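Local coordinates for hypothetical conserved protein (Geobacillus kaustophilus, PDB 2QYH) that is of uncharacterised function but, as a member of the haloacid dehalogenase-like (HAD) family, probably acts as a magnesium-dependent phosphatase, at residues D[43-46]-D[47-51]; D[117-120]-D[121-125]; D[209-212]-D[213-216]. One frame throughout, in Å; residues are numbered along the deposited sequence.

In the fold
Each interaction is local, formed within its own continuous stretch, and none touches another. Interactions 1 and 3 belong to loops that follow the parallel strands 38-42 and 202-206 of the mixed sheet. Their centres are 18 Å apart, and both approach the DxDx(T/V)-type segment beyond strand 5-8: Arg-45 reaches Asp-11 and Asp-211 comes near Asp-9, a layout consistent with a HAD active site. A glycerol, probably from the crystallisation liquor, has its nearest atom about 3 Å from the side chain of Arg-45. Interaction 2 lies on helix 117-124 beside the antiparallel sheet of the other domain, with its centre about 18 Å from that of interaction 1 and 27 Å from that of interaction 3.

Interaction 1 of 3, residues D[43-46]-D[47-51]; sequences TGRA and PFMFE
Met-49 N donates to Ala-46 O at 2.8 Å, closing a tight turn just ahead of helix 51-57; the donor stands above the carbonyl plane, 49° out of it. The same oxygen also lies at the edge of the Phe-50 ring, 3.2 Å from CD2. Ala-46 CB sits over one face of the Phe-48 ring, 3.9 Å from its centroid in a CH-pi contact. The selenomethionine Met-49 bends back at chi3 (64°), so that its CE meets Arg-45 CG while its side chain crosses the extended arginine at about a right angle. Thr-43 follows strand 38-42 in a TGR sequence that fits motif II of HAD hydrolases. Its OG1 lies anti to its own nitrogen (chi1 -178°) and accepts from Arg-45 N at 3.1 Å, an ST turn. Its CG2 covers one face of Phe-50, 4.0 Å from the centroid. With an alanine here, Arg-45 N would probably lose its acceptor and that ring face its methyl cover. Arg-45 NH2 forms a salt bridge with Asp-11 and bonds to a bound glycerol, probably from the crystallisation liquor; Phe-50 also meets Phe-62 edge-to-face, and Ala-46 and Met-49 touch Met-104 of strand 101-104.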
loop_
_atom_site.group_PDB
_atom_site.type_symbol
_atom_site.label_atom_id
_atom_site.label_comp_id
_atom_site.label_asym_id
_atom_site.label_seq_id
_atom_site.Cartn_x
_atom_site.Cartn_y
_atom_site.Cartn_z
ATOM N N THR D 43 0.048 -13.570 7.482
ATOM C CA THR D 43 -1.299 -13.021 7.480
ATOM C C THR D 43 -2.271 -13.803 6.605
ATOM O O THR D 43 -1.869 -14.632 5.793
ATOM C CB THR D 43 -1.263 -11.559 6.982
ATOM O OG1 THR D 43 -2.579 -10.997 7.018
ATOM C CG2 THR D 43 -0.737 -11.505 5.558
ATOM N N GLY D 44 -3.558 -13.530 6.782
ATOM C CA GLY D 44 -4.562 -14.198 5.982
ATOM C C GLY D 44 -4.836 -13.390 4.725
ATOM O O GLY D 44 -5.531 -13.845 3.818
ATOM N N ARG D 45 -4.268 -12.187 4.674
ATOM C CA ARG D 45 -4.453 -11.287 3.541
ATOM C C ARG D 45 -3.776 -11.739 2.259
ATOM O O ARG D 45 -2.908 -12.615 2.261
ATOM C CB ARG D 45 -3.926 -9.897 3.881
ATOM C CG ARG D 45 -4.540 -9.280 5.097
ATOM C CD ARG D 45 -3.986 -7.897 5.296
ATOM N NE ARG D 45 -4.505 -7.266 6.504
ATOM C CZ ARG D 45 -4.262 -6.006 6.841
ATOM N NH1 ARG D 45 -3.507 -5.234 6.062
ATOM N NH2 ARG D 45 -4.782 -5.516 7.954
ATOM N N ALA D 46 -4.190 -11.115 1.162
ATOM C CA ALA D 46 -3.626 -11.390 -0.151
ATOM C C ALA D 46 -2.366 -10.537 -0.262
ATOM O O ALA D 46 -2.292 -9.454 0.310
ATOM C CB ALA D 46 -4.611 -10.990 -1.230
ATOM N N PRO D 47 -1.357 -11.014 -0.992
ATOM C CA PRO D 47 -0.134 -10.219 -1.123
ATOM C C PRO D 47 -0.394 -8.735 -1.435
ATOM O O PRO D 47 0.142 -7.851 -0.765
ATOM C CB PRO D 47 0.611 -10.930 -2.243
ATOM C CG PRO D 47 0.255 -12.376 -1.994
ATOM C CD PRO D 47 -1.234 -12.310 -1.683
ATOM N N PHE D 48 -1.229 -8.468 -2.436
ATOM C CA PHE D 48 -1.527 -7.098 -2.831
ATOM C C PHE D 48 -2.254 -6.272 -1.782
ATOM O O PHE D 48 -2.445 -5.071 -1.963
ATOM C CB PHE D 48 -2.331 -7.066 -4.140
ATOM C CG PHE D 48 -3.703 -7.675 -4.041
ATOM C CD1 PHE D 48 -3.919 -9.005 -4.395
ATOM C CD2 PHE D 48 -4.784 -6.918 -3.594
ATOM C CE1 PHE D 48 -5.197 -9.572 -4.304
ATOM C CE2 PHE D 48 -6.067 -7.477 -3.498
ATOM C CZ PHE D 48 -6.271 -8.805 -3.854
HETATM N N MSE D 49 -2.658 -6.899 -0.685
HETATM C CA MSE D 49 -3.371 -6.183 0.367
HETATM C C MSE D 49 -2.461 -5.637 1.457
HETATM O O MSE D 49 -2.942 -5.051 2.429
HETATM C CB MSE D 49 -4.434 -7.082 0.996
HETATM C CG MSE D 49 -5.741 -7.125 0.228
HETATM SE SE MSE D 49 -6.974 -8.444 0.927
HETATM C CE MSE D 49 -7.283 -7.722 2.699
ATOM N N PHE D 50 -1.155 -5.838 1.312
ATOM C CA PHE D 50 -0.216 -5.326 2.307
ATOM C C PHE D 50 1.177 -5.106 1.728
ATOM O O PHE D 50 2.194 -5.251 2.412
ATOM C CB PHE D 50 -0.165 -6.248 3.545
ATOM C CG PHE D 50 0.448 -7.602 3.299
ATOM C CD1 PHE D 50 1.759 -7.868 3.697
ATOM C CD2 PHE D 50 -0.305 -8.633 2.732
ATOM C CE1 PHE D 50 2.313 -9.141 3.544
ATOM C CE2 PHE D 50 0.238 -9.916 2.572
ATOM C CZ PHE D 50 1.555 -10.169 2.983
ATOM N N GLU D 51 1.203 -4.736 0.453
ATOM C CA GLU D 51 2.454 -4.473 -0.238
ATOM C C GLU D 51 3.062 -3.154 0.243
ATOM O O GLU D 51 4.282 -3.027 0.334
ATOM C CB GLU D 51 2.211 -4.406 -1.739
ATOM C CG GLU D 51 3.471 -4.358 -2.563
ATOM C CD GLU D 51 3.175 -4.176 -4.032
ATOM O OE1 GLU D 51 2.276 -4.873 -4.556
ATOM O OE2 GLU D 51 3.846 -3.337 -4.666
#

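Interaction 2 of 3, residues D[117-120]-D[121-125]; sequences PHIH and VSMAS
Ser-122 holds His-118 O twice, one turn back along helix 117-124. The backbone N donates at 3.1 Å to His-118 O, the regular i to i-4 helix bond, and the hydroxyl OG adds a second at 2.8 Å to the same oxygen. A chi1 of 69° places OG between the backbone N and the carbonyl carbon, folded back against the preceding turn; the N donor is tilted 34° from the carbonyl plane and OG 19°. Ala-124 N donates to His-120 O at 2.8 Å, another firm bond of the helix. Next to the double grip, on the buried side of the helix, Ile-119 and the selenomethionine Met-123 lie side by side, pointing the same way, with Ile-119 CG2 3.7 Å from Met-123 CG. The Met-123 chain bends at chi2 and chi3, and its far end leads away from the preceding turn. The solvent side is looser: Val-121 is exposed, its N reaches Pro-117 O only weakly at 3.4 Å, and its CG2 rests 3.6 Å from that same oxygen. The His-120 side chain is held separately, by NE2 to Asp-115 and by packing on Arg-30 of the second subunit. The helix lies against strand 165-171, an outermost strand of the antiparallel sheet: Ser-122 touches Trp-170 and His-171, where Val-121 also meets His-171, while Ile-119 packs on the loop residues His-130 and Pro-131.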
loop_
_atom_site.group_PDB
_atom_site.type_symbol
_atom_site.label_atom_id
_atom_site.label_comp_id
_atom_site.label_asym_id
_atom_site.label_seq_id
_atom_site.Cartn_x
_atom_site.Cartn_y
_atom_site.Cartn_z
ATOM N N PRO D 117 -24.491 -5.472 -3.909
ATOM C CA PRO D 117 -24.474 -4.785 -2.617
ATOM C C PRO D 117 -23.738 -5.450 -1.467
ATOM O O PRO D 117 -23.302 -4.745 -0.557
ATOM C CB PRO D 117 -25.968 -4.582 -2.326
ATOM C CG PRO D 117 -26.542 -5.832 -2.891
ATOM C CD PRO D 117 -25.877 -5.821 -4.272
ATOM N N HIS D 118 -23.596 -6.769 -1.444
ATOM C CA HIS D 118 -22.845 -7.368 -0.308
ATOM C C HIS D 118 -21.345 -7.220 -0.519
ATOM O O HIS D 118 -20.564 -7.141 0.437
ATOM C CB HIS D 118 -23.148 -8.853 -0.085
ATOM C CG HIS D 118 -24.479 -9.114 0.543
ATOM N ND1 HIS D 118 -25.181 -8.161 1.254
ATOM C CD2 HIS D 118 -25.234 -10.237 0.581
ATOM C CE1 HIS D 118 -26.308 -8.684 1.699
ATOM N NE2 HIS D 118 -26.365 -9.942 1.306
ATOM N N ILE D 119 -20.949 -7.218 -1.784
ATOM C CA ILE D 119 -19.557 -7.055 -2.125
ATOM C C ILE D 119 -19.158 -5.634 -1.748
ATOM O O ILE D 119 -18.179 -5.447 -1.032
ATOM C CB ILE D 119 -19.321 -7.308 -3.624
ATOM C CG1 ILE D 119 -19.652 -8.770 -3.955
ATOM C CG2 ILE D 119 -17.877 -6.981 -3.990
ATOM C CD1 ILE D 119 -19.188 -9.228 -5.326
ATOM N N HIS D 120 -19.931 -4.640 -2.197
ATOM C CA HIS D 120 -19.647 -3.234 -1.896
ATOM C C HIS D 120 -19.396 -3.022 -0.401
ATOM O O HIS D 120 -18.331 -2.559 -0.003
ATOM C CB HIS D 120 -20.803 -2.311 -2.340
ATOM C CG HIS D 120 -20.918 -2.115 -3.826
ATOM N ND1 HIS D 120 -20.018 -1.369 -4.558
ATOM C CD2 HIS D 120 -21.851 -2.547 -4.708
ATOM C CE1 HIS D 120 -20.392 -1.349 -5.827
ATOM N NE2 HIS D 120 -21.502 -2.057 -5.944
ATOM N N VAL D 121 -20.373 -3.383 0.420
ATOM C CA VAL D 121 -20.291 -3.200 1.865
ATOM C C VAL D 121 -19.160 -3.924 2.586
ATOM O O VAL D 121 -18.353 -3.295 3.289
ATOM C CB VAL D 121 -21.623 -3.599 2.527
ATOM C CG1 VAL D 121 -21.461 -3.729 4.024
ATOM C CG2 VAL D 121 -22.673 -2.558 2.205
ATOM N N SER D 122 -19.109 -5.243 2.436
ATOM C CA SER D 122 -18.082 -6.033 3.102
ATOM C C SER D 122 -16.681 -5.643 2.640
ATOM O O SER D 122 -15.730 -5.683 3.417
ATOM C CB SER D 122 -18.305 -7.518 2.839
ATOM O OG SER D 122 -18.060 -7.822 1.478
HETATM N N MSE D 123 -16.558 -5.270 1.370
HETATM C CA MSE D 123 -15.266 -4.881 0.811
HETATM C C MSE D 123 -14.846 -3.443 1.135
HETATM O O MSE D 123 -13.656 -3.138 1.224
HETATM C CB MSE D 123 -15.270 -5.069 -0.704
HETATM C CG MSE D 123 -15.492 -6.497 -1.156
HETATM SE SE MSE D 123 -14.022 -7.720 -0.810
HETATM C CE MSE D 123 -12.629 -6.487 -0.321
ATOM N N ALA D 124 -15.820 -2.558 1.293
ATOM C CA ALA D 124 -15.509 -1.181 1.610
ATOM C C ALA D 124 -14.913 -1.174 3.010
ATOM O O ALA D 124 -14.085 -0.322 3.349
ATOM C CB ALA D 124 -16.767 -0.342 1.563
ATOM N N SER D 125 -15.333 -2.141 3.820
ATOM C CA SER D 125 -14.832 -2.235 5.181
ATOM C C SER D 125 -13.358 -2.641 5.196
ATOM O O SER D 125 -12.647 -2.388 6.170
ATOM C CB SER D 125 -15.670 -3.224 5.997
ATOM O OG SER D 125 -15.530 -4.547 5.525
#

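Interaction 3 of 3, residues D[209-212]-D[213-216]; sequences LNDI and EMLS
Asp-211 and Ile-212 meet Met-214, Leu-215 and Ser-216 three to four residues on, a local contact at a helix start, where the loop after strand 202-206 winds into helix 212-217. Two backbone bonds fasten this first turn: Leu-215 N to Asp-211 O at 2.9 Å, nearly straight at hydrogen (166°), and Ser-216 N to Ile-212 O at 3.0 Å. The donor of the first lies nearly along the C=O axis, that of the second 20° from its carbonyl plane. A water bridges the turn before them, donating to Leu-209 O at 2.6 Å and accepting from Glu-213 N at 2.9 Å, so the Leu-209 carbonyl is tied to the helix through a water. Among the side chains, Asp-211 and the selenomethionine Met-214 run side by side. Met-214 CG is anti to its backbone N (chi1 162°), and a bend at chi3 carries CE back to 3.4 Å from Asp-211 OD1. That oxygen's polar partner is Lys-184, in a salt bridge, while OD2 takes the backbone N-H groups of Asp-207 and Gly-208; together these hold the carboxylate at both oxygens. The helix is flanked by two others. Ile-212 and Leu-215 pack on Val-231 of helix 229-234, and Met-214 rests on Ile-188 of helix 184-195. Asp-211 also comes close to Asp-9. A GDGxND loop running into a helix, with its second aspartate facing a lysine and the first motif, matches motif IV of the HAD fold, which in relatives helps to bind magnesium.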
loop_
_atom_site.group_PDB
_atom_site.type_symbol
_atom_site.label_atom_id
_atom_site.label_comp_id
_atom_site.label_asym_id
_atom_site.label_seq_id
_atom_site.Cartn_x
_atom_site.Cartn_y
_atom_site.Cartn_z
ATOM N N LEU D 209 -7.027 -13.251 18.066
ATOM C CA LEU D 209 -7.374 -14.661 18.182
ATOM C C LEU D 209 -6.890 -15.465 16.977
ATOM O O LEU D 209 -6.591 -16.654 17.095
ATOM C CB LEU D 209 -8.885 -14.797 18.325
ATOM C CG LEU D 209 -9.527 -13.977 19.453
ATOM C CD1 LEU D 209 -11.037 -14.043 19.322
ATOM C CD2 LEU D 209 -9.065 -14.503 20.817
ATOM N N ASN D 210 -6.813 -14.822 15.815
ATOM C CA ASN D 210 -6.347 -15.524 14.623
ATOM C C ASN D 210 -4.837 -15.774 14.697
ATOM O O ASN D 210 -4.262 -16.467 13.856
ATOM C CB ASN D 210 -6.719 -14.745 13.352
ATOM C CG ASN D 210 -6.007 -13.415 13.238
ATOM O OD1 ASN D 210 -5.374 -12.943 14.180
ATOM N ND2 ASN D 210 -6.119 -12.794 12.073
ATOM N N ASP D 211 -4.210 -15.223 15.733
ATOM C CA ASP D 211 -2.786 -15.395 15.944
ATOM C C ASP D 211 -2.476 -16.500 16.952
ATOM O O ASP D 211 -1.308 -16.846 17.156
ATOM C CB ASP D 211 -2.161 -14.091 16.438
ATOM C CG ASP D 211 -2.202 -12.993 15.397
ATOM O OD1 ASP D 211 -1.804 -13.266 14.245
ATOM O OD2 ASP D 211 -2.616 -11.858 15.723
ATOM N N ILE D 212 -3.510 -17.060 17.576
ATOM C CA ILE D 212 -3.308 -18.094 18.583
ATOM C C ILE D 212 -2.577 -19.336 18.111
ATOM O O ILE D 212 -1.621 -19.775 18.755
ATOM C CB ILE D 212 -4.645 -18.515 19.232
ATOM C CG1 ILE D 212 -5.138 -17.400 20.164
ATOM C CG2 ILE D 212 -4.467 -19.810 20.004
ATOM C CD1 ILE D 212 -6.507 -17.646 20.750
ATOM N N GLU D 213 -3.012 -19.912 16.997
ATOM C CA GLU D 213 -2.355 -21.113 16.498
ATOM C C GLU D 213 -0.887 -20.824 16.201
ATOM O O GLU D 213 -0.002 -21.587 16.587
ATOM C CB GLU D 213 -3.051 -21.627 15.239
ATOM C CG GLU D 213 -2.398 -22.865 14.658
ATOM C CD GLU D 213 -2.887 -23.176 13.262
ATOM O OE1 GLU D 213 -3.071 -22.214 12.474
ATOM O OE2 GLU D 213 -3.071 -24.374 12.950
HETATM N N MSE D 214 -0.638 -19.714 15.519
HETATM C CA MSE D 214 0.720 -19.308 15.176
HETATM C C MSE D 214 1.590 -19.188 16.422
HETATM O O MSE D 214 2.682 -19.764 16.497
HETATM C CB MSE D 214 0.700 -17.969 14.442
HETATM C CG MSE D 214 2.036 -17.262 14.437
HETATM SE SE MSE D 214 2.000 -15.648 13.411
HETATM C CE MSE D 214 1.377 -14.394 14.743
ATOM N N LEU D 215 1.087 -18.440 17.397
ATOM C CA LEU D 215 1.787 -18.204 18.654
ATOM C C LEU D 215 2.123 -19.463 19.451
ATOM O O LEU D 215 3.202 -19.568 20.034
ATOM C CB LEU D 215 0.962 -17.254 19.522
ATOM C CG LEU D 215 1.616 -15.918 19.846
ATOM C CD1 LEU D 215 2.048 -15.238 18.567
ATOM C CD2 LEU D 215 0.643 -15.052 20.608
ATOM N N SER D 216 1.208 -20.422 19.485
ATOM C CA SER D 216 1.469 -21.639 20.238
ATOM C C SER D 216 2.364 -22.589 19.456
ATOM O O SER D 216 3.056 -23.423 20.037
ATOM C CB SER D 216 0.161 -22.339 20.578
ATOM O OG SER D 216 -0.482 -22.739 19.389
HETATM O O HOH W 1 -5.507 -18.836 16.091
#